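Local coordinates for regulatory protein SWI6 (Saccharomyces cerevisiae, PDB 2XFV) that joins MBP1 or SWI4 in the MBF and SBF complexes that drive cell-cycle-dependent transcription, and is seen here as its amino-terminal domain, at residues N72-D75 with R76-W80; H41-N45 with I46-N50; F54-D57 with E58-N61; T20-S23 with E24-H27. All blocks are in the same frame, centred on the assembly; numbering follows the deposited sequence. Where two conformers were deposited one is given.

Contact 1 (N72-D75 with R76-W80); sequences NTDD and RGELW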
loop_
_atom_site.group_PDB
_atom_site.type_symbol
_atom_site.label_atom_id
_atom_site.label_comp_id
_atom_site.label_asym_id
_atom_site.label_seq_id
_atom_site.Cartn_x
_atom_site.Cartn_y
_atom_site.Cartn_z
ATOM N N ASN A 72 15.968 4.882 -12.752
ATOM C CA ASN A 72 17.006 5.893 -12.727
ATOM C C ASN A 72 18.361 5.200 -12.659
ATOM O O ASN A 72 18.484 4.090 -12.118
ATOM C CB ASN A 72 16.831 6.847 -11.544
ATOM C CG ASN A 72 15.659 7.795 -11.745
ATOM O OD1 ASN A 72 15.771 8.812 -12.441
ATOM N ND2 ASN A 72 14.538 7.459 -11.161
ATOM N N THR A 73 19.371 5.851 -13.218
ATOM C CA THR A 73 20.699 5.242 -13.342
ATOM C C THR A 73 21.684 6.135 -12.621
ATOM O O THR A 73 21.619 7.352 -12.783
ATOM C CB THR A 73 21.111 5.158 -14.848
ATOM O OG1 THR A 73 20.095 4.462 -15.591
ATOM C CG2 THR A 73 22.474 4.436 -15.020
ATOM N N ASP A 74 22.579 5.559 -11.818
ATOM C CA ASP A 74 23.612 6.353 -11.125
ATOM C C ASP A 74 24.939 6.367 -11.908
ATOM O O ASP A 74 25.027 5.781 -12.989
ATOM C CB ASP A 74 23.810 5.920 -9.643
ATOM C CG ASP A 74 24.453 4.533 -9.478
ATOM O OD1 ASP A 74 25.084 4.012 -10.424
ATOM O OD2 ASP A 74 24.346 3.961 -8.363
ATOM N N ASP A 75 25.956 7.035 -11.367
ATOM C CA ASP A 75 27.231 7.196 -12.079
ATOM C C ASP A 75 27.982 5.881 -12.327
ATOM O O ASP A 75 28.907 5.833 -13.164
ATOM C CB ASP A 75 28.160 8.145 -11.323
ATOM C CG ASP A 75 27.837 9.601 -11.557
ATOM O OD1 ASP A 75 26.989 9.908 -12.414
ATOM O OD2 ASP A 75 28.462 10.447 -10.883
ATOM N N ARG A 76 27.619 4.833 -11.588
ATOM C CA ARG A 76 28.235 3.521 -11.771
ATOM C C ARG A 76 27.422 2.650 -12.729
ATOM O O ARG A 76 27.842 1.540 -13.078
ATOM C CB ARG A 76 28.380 2.766 -10.431
ATOM C CG ARG A 76 29.246 3.456 -9.383
ATOM C CD ARG A 76 29.689 2.438 -8.302
ATOM N NE ARG A 76 30.544 3.038 -7.275
ATOM C CZ ARG A 76 30.124 3.399 -6.063
ATOM N NH1 ARG A 76 28.854 3.210 -5.710
ATOM N NH2 ARG A 76 30.982 3.941 -5.195
ATOM N N GLY A 77 26.250 3.128 -13.131
ATOM C CA GLY A 77 25.358 2.308 -13.933
ATOM C C GLY A 77 24.388 1.432 -13.151
ATOM O O GLY A 77 23.644 0.661 -13.758
ATOM N N GLU A 78 24.389 1.516 -11.820
ATOM C CA GLU A 78 23.435 0.768 -10.974
ATOM C C GLU A 78 22.043 1.373 -11.126
ATOM O O GLU A 78 21.909 2.602 -11.281
ATOM C CB GLU A 78 23.842 0.773 -9.476
ATOM C CG GLU A 78 24.526 -0.509 -8.954
ATOM C CD GLU A 78 24.553 -0.643 -7.407
ATOM O OE1 GLU A 78 24.108 -1.692 -6.885
ATOM O OE2 GLU A 78 25.037 0.273 -6.707
ATOM N N LEU A 79 21.017 0.525 -11.054
ATOM C CA LEU A 79 19.633 0.926 -11.318
ATOM C C LEU A 79 18.793 1.133 -10.061
ATOM O O LEU A 79 18.870 0.332 -9.123
ATOM C CB LEU A 79 18.946 -0.109 -12.221
ATOM C CG LEU A 79 19.659 -0.378 -13.556
ATOM C CD1 LEU A 79 18.843 -1.387 -14.376
ATOM C CD2 LEU A 79 19.864 0.933 -14.342
ATOM N N TRP A 80 17.983 2.199 -10.078
ATOM C CA TRP A 80 17.177 2.630 -8.937
ATOM C C TRP A 80 15.729 2.906 -9.368
ATOM O O TRP A 80 15.480 3.218 -10.536
ATOM C CB TRP A 80 17.785 3.912 -8.341
ATOM C CG TRP A 80 19.199 3.717 -7.806
ATOM C CD1 TRP A 80 20.364 3.701 -8.538
ATOM C CD2 TRP A 80 19.583 3.550 -6.431
ATOM N NE1 TRP A 80 21.457 3.499 -7.691
ATOM C CE2 TRP A 80 21.001 3.425 -6.398
ATOM C CE3 TRP A 80 18.869 3.515 -5.218
ATOM C CZ2 TRP A 80 21.713 3.243 -5.197
ATOM C CZ3 TRP A 80 19.582 3.331 -4.023
ATOM C CH2 TRP A 80 20.990 3.210 -4.025
HETATM O O HOH W 1 26.305 2.557 -7.152
#
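Asp74 reaches from the turn of a beta hairpin to the indole of Trp80, and the two flat groups stand with their planes 57° apart. The bond uses the two groups differently: Asp74 OD2 sits in the indole plane at the ring edge, 3.0 Å from Trp80 NE1, but the N-H comes from well above the carboxylate plane. The other oxygen serves the turn. Asp74 OD1 accepts Arg76 N at 2.9 Å and Glu78 N at 2.9 Å, one amide on each face of the carboxylate. A chi1 of 69°, placing CG between the backbone N and carbonyl carbon, folds the group back over the chain to meet these donors. The backbone itself closes a type I turn from Asp74 to Gly77, with Gly77 N 2.9 Å from Asp74 O, and Asn72 and Trp80 form an antiparallel hydrogen-bonded pair. On the other face of the hairpin Thr73 and Leu79 lie side by side, OG1 of Thr73 being 3.8 Å from CD2 of Leu79, while Thr73 CG2 rests on Gly77. Replacing Asp74 by an alanine removes both oxygens and would probably leave two turn amides and the indole N-H without their acceptor. A water donates to Asp74 OD2 and accepts from Arg76 NH1; its further bond to Glu78 OE2 is less certain, because that side chain has two conformers. One carboxylate thus ties turn, strand and aromatic ring together by three direct hydrogen bonds; these donors and the nearby arginine would be expected to favour its ionised form, Glu78 opposing them.

Contact 2 (H41-N45 with I46-N50); sequences HDTGN and INETN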
loop_
_atom_site.group_PDB
_atom_site.type_symbol
_atom_site.label_atom_id
_atom_site.label_comp_id
_atom_site.label_asym_id
_atom_site.label_seq_id
_atom_site.Cartn_x
_atom_site.Cartn_y
_atom_site.Cartn_z
ATOM N N HIS A 41 5.926 -13.188 -11.395
ATOM C CA HIS A 41 5.605 -13.311 -12.816
ATOM C C HIS A 41 5.358 -14.765 -13.230
ATOM O O HIS A 41 4.405 -15.063 -13.959
ATOM C CB HIS A 41 6.719 -12.705 -13.677
ATOM C CG HIS A 41 6.447 -12.774 -15.147
ATOM N ND1 HIS A 41 6.788 -13.863 -15.919
ATOM C CD2 HIS A 41 5.846 -11.894 -15.984
ATOM C CE1 HIS A 41 6.415 -13.649 -17.168
ATOM N NE2 HIS A 41 5.843 -12.460 -17.235
ATOM N N ASP A 42 6.214 -15.675 -12.773
ATOM C CA ASP A 42 6.137 -17.074 -13.230
ATOM C C ASP A 42 4.978 -17.914 -12.673
ATOM O O ASP A 42 4.329 -18.654 -13.425
ATOM C CB ASP A 42 7.467 -17.797 -12.995
ATOM C CG ASP A 42 8.595 -17.230 -13.847
ATOM O OD1 ASP A 42 8.305 -16.503 -14.823
ATOM O OD2 ASP A 42 9.772 -17.510 -13.537
ATOM N N THR A 43 4.721 -17.821 -11.369
ATOM C CA THR A 43 3.696 -18.664 -10.735
ATOM C C THR A 43 2.688 -17.877 -9.904
ATOM O O THR A 43 1.676 -18.426 -9.469
ATOM C CB THR A 43 4.315 -19.717 -9.793
ATOM O OG1 THR A 43 4.954 -19.051 -8.695
ATOM C CG2 THR A 43 5.328 -20.581 -10.529
ATOM N N GLY A 44 2.983 -16.603 -9.656
ATOM C CA GLY A 44 2.120 -15.766 -8.843
ATOM C C GLY A 44 2.231 -16.028 -7.352
ATOM O O GLY A 44 1.469 -15.459 -6.562
ATOM N N ASN A 45 3.177 -16.885 -6.961
ATOM C CA ASN A 45 3.358 -17.263 -5.556
ATOM C C ASN A 45 4.777 -16.949 -5.077
ATOM O O ASN A 45 5.705 -17.722 -5.311
ATOM C CB ASN A 45 3.061 -18.752 -5.356
ATOM C CG ASN A 45 3.201 -19.190 -3.901
ATOM O OD1 ASN A 45 3.541 -18.386 -3.025
ATOM N ND2 ASN A 45 2.937 -20.471 -3.639
ATOM N N ILE A 46 4.945 -15.818 -4.399
ATOM C CA ILE A 46 6.284 -15.371 -4.032
ATOM C C ILE A 46 6.925 -16.216 -2.939
ATOM O O ILE A 46 8.157 -16.172 -2.752
ATOM C CB ILE A 46 6.302 -13.882 -3.628
ATOM C CG1 ILE A 46 5.455 -13.649 -2.377
ATOM C CG2 ILE A 46 5.797 -13.016 -4.786
ATOM C CD1 ILE A 46 5.504 -12.213 -1.888
ATOM N N ASN A 47 6.102 -16.976 -2.212
ATOM C CA ASN A 47 6.616 -17.808 -1.126
ATOM C C ASN A 47 7.438 -18.989 -1.628
ATOM O O ASN A 47 8.086 -19.667 -0.838
ATOM C CB ASN A 47 5.491 -18.295 -0.203
ATOM C CG ASN A 47 4.784 -17.154 0.497
ATOM O OD1 ASN A 47 3.557 -17.052 0.461
ATOM N ND2 ASN A 47 5.554 -16.275 1.121
ATOM N N GLU A 48 7.407 -19.245 -2.934
ATOM C CA GLU A 48 8.248 -20.305 -3.485
ATOM C C GLU A 48 9.473 -19.771 -4.235
ATOM O O GLU A 48 10.128 -20.516 -4.971
ATOM C CB GLU A 48 7.441 -21.285 -4.348
ATOM C CG GLU A 48 6.783 -20.690 -5.580
ATOM C CD GLU A 48 5.907 -21.702 -6.314
ATOM O OE1 GLU A 48 6.063 -22.916 -6.068
ATOM O OE2 GLU A 48 5.063 -21.281 -7.135
ATOM N N THR A 49 9.785 -18.491 -4.029
ATOM C CA THR A 49 11.020 -17.910 -4.566
ATOM C C THR A 49 12.222 -18.723 -4.113
ATOM O O THR A 49 12.347 -19.085 -2.940
ATOM C CB THR A 49 11.215 -16.436 -4.136
ATOM O OG1 THR A 49 10.064 -15.676 -4.517
ATOM C CG2 THR A 49 12.457 -15.821 -4.815
ATOM N N ASN A 50 13.103 -19.026 -5.055
ATOM C CA ASN A 50 14.323 -19.752 -4.740
ATOM C C ASN A 50 15.348 -18.753 -4.223
ATOM O O ASN A 50 15.713 -17.819 -4.929
ATOM C CB ASN A 50 14.840 -20.460 -5.996
ATOM C CG ASN A 50 16.012 -21.385 -5.716
ATOM O OD1 ASN A 50 16.719 -21.235 -4.718
ATOM N ND2 ASN A 50 16.225 -22.347 -6.608
HETATM O O HOH W 2 2.358 -14.329 -3.928
#
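Thr43 and Glu48 both turn their first side-chain branch in between the backbone N and the carbonyl carbon (chi1 65° and 62°), and the two side chains then approach from opposite directions. Thr43 OG1 donates to Glu48 OE2 at 2.7 Å, meeting that oxygen on its anti side and not far from the carboxylate plane. Thr43 OG1 also accepts from Asn45 N at 3.3 Å, which makes an ST turn, and it bonds to Gln39 NE2 as well, so that one small group links the last turn of helix 34-43 to the chain beyond. Gly44, with positive phi, lets the backbone leave the helix here. Asn45 carries the second joint: with CG trans to the backbone N (chi1 -179°), its OD1 accepts Asn47 N at 3.0 Å from above the amide plane, an Asx turn. Its backbone oxygen is used as well, Glu48 N lying 3.3 Å from Asn45 O. Exchanging Asn45 for a leucine takes away the amide oxygen and is likely to leave Asn47 N without this acceptor and the start of the short 3-10 segment freer to shift. Further on, Ile46 O takes two bonds from one residue, Thr49 OG1 at 2.6 Å and Thr49 N at 3.1 Å, both from the same face. A water spans Gly44 O and Ile46 N. Ile46 packs on Ile36 and Tyr40 of helix 34-43 and on Leu9 of strand 2-9, while His41 meets His66 of helix 57-67 edge-to-face, which places this helix exit between the first strand and the next helix.

Contact 3 (F54-D57 with E58-N61); sequences FPTD and EERN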
loop_
_atom_site.group_PDB
_atom_site.type_symbol
_atom_site.label_atom_id
_atom_site.label_comp_id
_atom_site.label_asym_id
_atom_site.label_seq_id
_atom_site.Cartn_x
_atom_site.Cartn_y
_atom_site.Cartn_z
ATOM N N PHE A 54 19.154 -15.709 -9.109
ATOM C CA PHE A 54 19.100 -14.290 -9.404
ATOM C C PHE A 54 18.979 -14.012 -10.901
ATOM O O PHE A 54 19.765 -14.512 -11.709
ATOM C CB PHE A 54 20.258 -13.507 -8.792
ATOM C CG PHE A 54 19.949 -12.043 -8.635
ATOM C CD1 PHE A 54 20.035 -11.183 -9.722
ATOM C CD2 PHE A 54 19.525 -11.536 -7.410
ATOM C CE1 PHE A 54 19.724 -9.838 -9.585
ATOM C CE2 PHE A 54 19.212 -10.193 -7.266
ATOM C CZ PHE A 54 19.309 -9.348 -8.350
ATOM N N PRO A 55 17.970 -13.218 -11.266
ATOM C CA PRO A 55 17.619 -12.935 -12.660
ATOM C C PRO A 55 18.784 -12.351 -13.462
ATOM O O PRO A 55 19.476 -11.459 -12.983
ATOM C CB PRO A 55 16.487 -11.913 -12.526
ATOM C CG PRO A 55 15.840 -12.259 -11.223
ATOM C CD PRO A 55 16.964 -12.698 -10.320
ATOM N N THR A 56 18.983 -12.852 -14.677
ATOM C CA THR A 56 20.006 -12.305 -15.559
ATOM C C THR A 56 19.547 -10.954 -16.087
ATOM O O THR A 56 18.382 -10.570 -15.917
ATOM C CB THR A 56 20.257 -13.223 -16.760
ATOM O OG1 THR A 56 19.076 -13.274 -17.574
ATOM C CG2 THR A 56 20.634 -14.634 -16.294
ATOM N N ASP A 57 20.452 -10.225 -16.730
ATOM C CA ASP A 57 20.081 -8.939 -17.312
ATOM C C ASP A 57 18.990 -9.100 -18.367
ATOM O O ASP A 57 18.136 -8.226 -18.532
ATOM C CB ASP A 57 21.305 -8.240 -17.919
ATOM C CG ASP A 57 22.297 -7.763 -16.863
ATOM O OD1 ASP A 57 21.983 -7.835 -15.652
ATOM O OD2 ASP A 57 23.393 -7.304 -17.251
ATOM N N GLU A 58 19.031 -10.211 -19.100
ATOM C CA GLU A 58 18.027 -10.487 -20.128
ATOM C C GLU A 58 16.648 -10.688 -19.503
ATOM O O GLU A 58 15.645 -10.170 -20.003
ATOM C CB GLU A 58 18.406 -11.722 -20.955
ATOM C CG GLU A 58 17.398 -12.058 -22.049
ATOM C CD GLU A 58 17.696 -13.371 -22.757
ATOM O OE1 GLU A 58 18.755 -13.976 -22.487
ATOM O OE2 GLU A 58 16.865 -13.798 -23.588
ATOM N N GLU A 59 16.605 -11.442 -18.410
ATOM C CA GLU A 59 15.370 -11.644 -17.648
ATOM C C GLU A 59 14.885 -10.315 -17.057
ATOM O O GLU A 59 13.688 -10.019 -17.066
ATOM C CB GLU A 59 15.583 -12.686 -16.544
ATOM C CG GLU A 59 15.777 -14.103 -17.097
ATOM C CD GLU A 59 16.060 -15.141 -16.015
ATOM O OE1 GLU A 59 16.895 -14.882 -15.121
ATOM O OE2 GLU A 59 15.444 -16.228 -16.072
ATOM N N ARG A 60 15.822 -9.516 -16.554
ATOM C CA ARG A 60 15.506 -8.199 -16.018
ATOM C C ARG A 60 14.842 -7.319 -17.082
ATOM O O ARG A 60 13.870 -6.628 -16.787
ATOM C CB ARG A 60 16.766 -7.508 -15.471
ATOM C CG ARG A 60 16.497 -6.158 -14.776
ATOM C CD ARG A 60 17.793 -5.446 -14.362
ATOM N NE ARG A 60 18.612 -5.088 -15.528
ATOM C CZ ARG A 60 19.908 -4.786 -15.476
ATOM N NH1 ARG A 60 20.556 -4.782 -14.316
ATOM N NH2 ARG A 60 20.564 -4.491 -16.593
ATOM N N ASN A 61 15.370 -7.323 -18.306
ATOM C CA ASN A 61 14.776 -6.518 -19.379
ATOM C C ASN A 61 13.291 -6.827 -19.514
ATOM O O ASN A 61 12.466 -5.923 -19.672
ATOM C CB ASN A 61 15.438 -6.793 -20.742
ATOM C CG ASN A 61 16.904 -6.391 -20.801
ATOM O OD1 ASN A 61 17.364 -5.499 -20.075
ATOM N ND2 ASN A 61 17.651 -7.052 -21.693
HETATM O O HOH W 3 18.650 -15.270 -19.448
HETATM O O HOH W 4 23.558 -5.960 -14.141
#
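Thr56 and Glu59 exchange hydrogen bonds in a capping box at the start of helix 57-67. Thr56 OG1 takes Glu59 N at 3.2 Å, and Glu59 returns the bond through OE1, which lies 2.9 Å from Thr56 N and uses its anti lone pair. The threonine hydroxyl occupies the site between its backbone N and carbonyl carbon (chi1 65°), which turns it forward to the amide of Glu59 in the first turn. Pro55 lies beside the box, its CA 3.2 Å from Glu59 OE1.

One step along, Asp57 and Arg60 lie side by side with carboxylate and guanidinium stacked, their planes 14° apart. Asp57 OD1 stands over one guanidinium face, 3.6 Å from Arg60 NH1: a long salt bridge of charge alone, since no N-H points at the oxygen. A water donates to Asp57 OD1 and accepts weakly from Arg60 NH1. Backbone bonds from Arg60 N to Thr56 O and from Asn61 N to Asp57 O form the helical turn that positions these side chains.

Further out, Glu58 forms a salt bridge with Lys62. Leu34 of helix 34-43 touches Pro55 and Arg60, Gln38 meets Glu59, and Phe54 rests on Pro35, packing the capped end of helix 57-67 against its predecessor.

Contact 4 (T20-S23 with E24-H27); sequences TRDS and ETGH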
loop_
_atom_site.group_PDB
_atom_site.type_symbol
_atom_site.label_atom_id
_atom_site.label_comp_id
_atom_site.label_asym_id
_atom_site.label_seq_id
_atom_site.Cartn_x
_atom_site.Cartn_y
_atom_site.Cartn_z
ATOM N N THR A 20 16.647 -0.634 0.104
ATOM C CA THR A 20 17.837 0.200 0.235
ATOM C C THR A 20 17.530 1.554 -0.393
ATOM O O THR A 20 17.304 1.637 -1.604
ATOM C CB THR A 20 19.051 -0.452 -0.482
ATOM O OG1 THR A 20 19.329 -1.735 0.105
ATOM C CG2 THR A 20 20.314 0.434 -0.369
ATOM N N ARG A 21 17.483 2.606 0.429
ATOM C CA ARG A 21 17.145 3.956 -0.044
ATOM C C ARG A 21 18.373 4.882 -0.036
ATOM O O ARG A 21 19.149 4.869 0.916
ATOM C CB ARG A 21 16.043 4.570 0.847
ATOM C CG ARG A 21 15.304 5.771 0.210
ATOM C CD ARG A 21 14.260 6.398 1.163
ATOM N NE ARG A 21 14.919 7.260 2.138
ATOM C CZ ARG A 21 14.954 8.589 2.075
ATOM N NH1 ARG A 21 15.609 9.276 3.004
ATOM N NH2 ARG A 21 14.338 9.235 1.091
ATOM N N ASP A 22 18.539 5.678 -1.090
ATOM C CA ASP A 22 19.558 6.731 -1.129
ATOM C C ASP A 22 18.891 8.013 -0.606
ATOM O O ASP A 22 17.909 8.472 -1.175
ATOM C CB ASP A 22 20.059 6.936 -2.565
ATOM C CG ASP A 22 21.133 8.012 -2.678
ATOM O OD1 ASP A 22 20.950 9.116 -2.139
ATOM O OD2 ASP A 22 22.146 7.765 -3.353
ATOM N N SER A 23 19.408 8.565 0.492
ATOM C CA SER A 23 18.746 9.695 1.158
ATOM C C SER A 23 18.849 10.989 0.359
ATOM O O SER A 23 18.108 11.940 0.621
ATOM C CB SER A 23 19.329 9.909 2.562
ATOM O OG SER A 23 20.649 10.417 2.480
ATOM N N GLU A 24 19.778 11.038 -0.595
ATOM C CA GLU A 24 19.937 12.227 -1.440
ATOM C C GLU A 24 18.964 12.241 -2.642
ATOM O O GLU A 24 18.398 13.280 -2.970
ATOM C CB GLU A 24 21.401 12.404 -1.882
ATOM C CG GLU A 24 22.413 12.427 -0.699
ATOM C CD GLU A 24 23.884 12.577 -1.128
ATOM O OE1 GLU A 24 24.666 11.589 -1.047
ATOM O OE2 GLU A 24 24.267 13.690 -1.531
ATOM N N THR A 25 18.746 11.091 -3.277
ATOM C CA THR A 25 17.799 11.013 -4.398
ATOM C C THR A 25 16.393 10.606 -3.958
ATOM O O THR A 25 15.406 10.918 -4.631
ATOM C CB THR A 25 18.269 10.001 -5.466
ATOM O OG1 THR A 25 18.256 8.685 -4.901
ATOM C CG2 THR A 25 19.685 10.333 -5.942
ATOM N N GLY A 26 16.300 9.873 -2.849
ATOM C CA GLY A 26 15.026 9.296 -2.434
ATOM C C GLY A 26 14.650 7.984 -3.121
ATOM O O GLY A 26 13.588 7.418 -2.840
ATOM N N HIS A 27 15.517 7.491 -4.001
ATOM C CA HIS A 27 15.241 6.273 -4.780
ATOM C C HIS A 27 15.677 5.001 -4.045
ATOM O O HIS A 27 16.469 5.073 -3.095
ATOM C CB HIS A 27 15.952 6.351 -6.135
ATOM C CG HIS A 27 15.593 7.577 -6.928
ATOM N ND1 HIS A 27 16.405 8.080 -7.923
ATOM C CD2 HIS A 27 14.517 8.395 -6.866
ATOM C CE1 HIS A 27 15.844 9.164 -8.440
ATOM N NE2 HIS A 27 14.696 9.374 -7.821
HETATM O O HOH W 5 12.140 8.380 -0.846
HETATM O O HOH W 6 23.726 9.092 -0.727
#
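Asp22 lays its CB against the hydroxyl of Thr25, 3.4 Å from OG1, the two side chains crossing at about a right angle. They belong to the tight loop that carries strand 15-22 over to strand 28-29, a loop built from an Asx turn followed by an ST turn. In the first, CG of Asp22 lies trans to the backbone N (chi1 -180°), which sends OD1 into the bend to collect two amides. Glu24 N meets Asp22 OD1 nearly head-on at 2.7 Å, whereas Thr25 N comes at 3.2 Å from above the carboxylate plane. Backbone bonds close the loop beneath: Gly26 N lies 2.7 Å from Asp22 O, and Asp22 N is bonded to His27 O. Gly26 suits this bend, because its backbone angles would drive any side chain into the carbonyl oxygen of Thr25. Arg21 lies alongside, with NH2 against Gly26 CA and a water linking NH2 to Gly26 O. Its NE forms a salt bridge with Glu3 of the neighbouring strand 2-9, and the side chain also packs on Phe105 of the second subunit. Ser23 OG reaches Ala1 N, so the loop also holds the chain's first residue. A further water donates to Glu24 OE1 and, weakly, to Asp22 OD1, bridging two nearby acids. The ST turn completes the chain reversal, with His27 N 3.1 Å from Thr25 OG1 and Thr25 CB set 3.6 Å above one face of the His27 ring, toward its rim.

In the fold
Contacts 1 and 4 form one cluster, with centres 12 Å apart: Asn72 ND2 lies 3.5 Å from His27 CE1, and the indole of Trp80 packs on residues 20-27, its CE3 3.6 Å from His27 O. Contact 1 also touches contact 3, where Leu79 CD1 is 3.7 Å from Arg60 CZ. A bound calcium ion lies near this junction, about 3 Å from the side chain of Arg60 and about 4 Å from that of Leu79. Contact 2 leads into contact 3 a few residues on along the chain, centres 16 Å apart, without touching it otherwise. It is remote from contacts 1 and 4, nearest atoms about 17 Å and about 16 Å away, across the chain's centre.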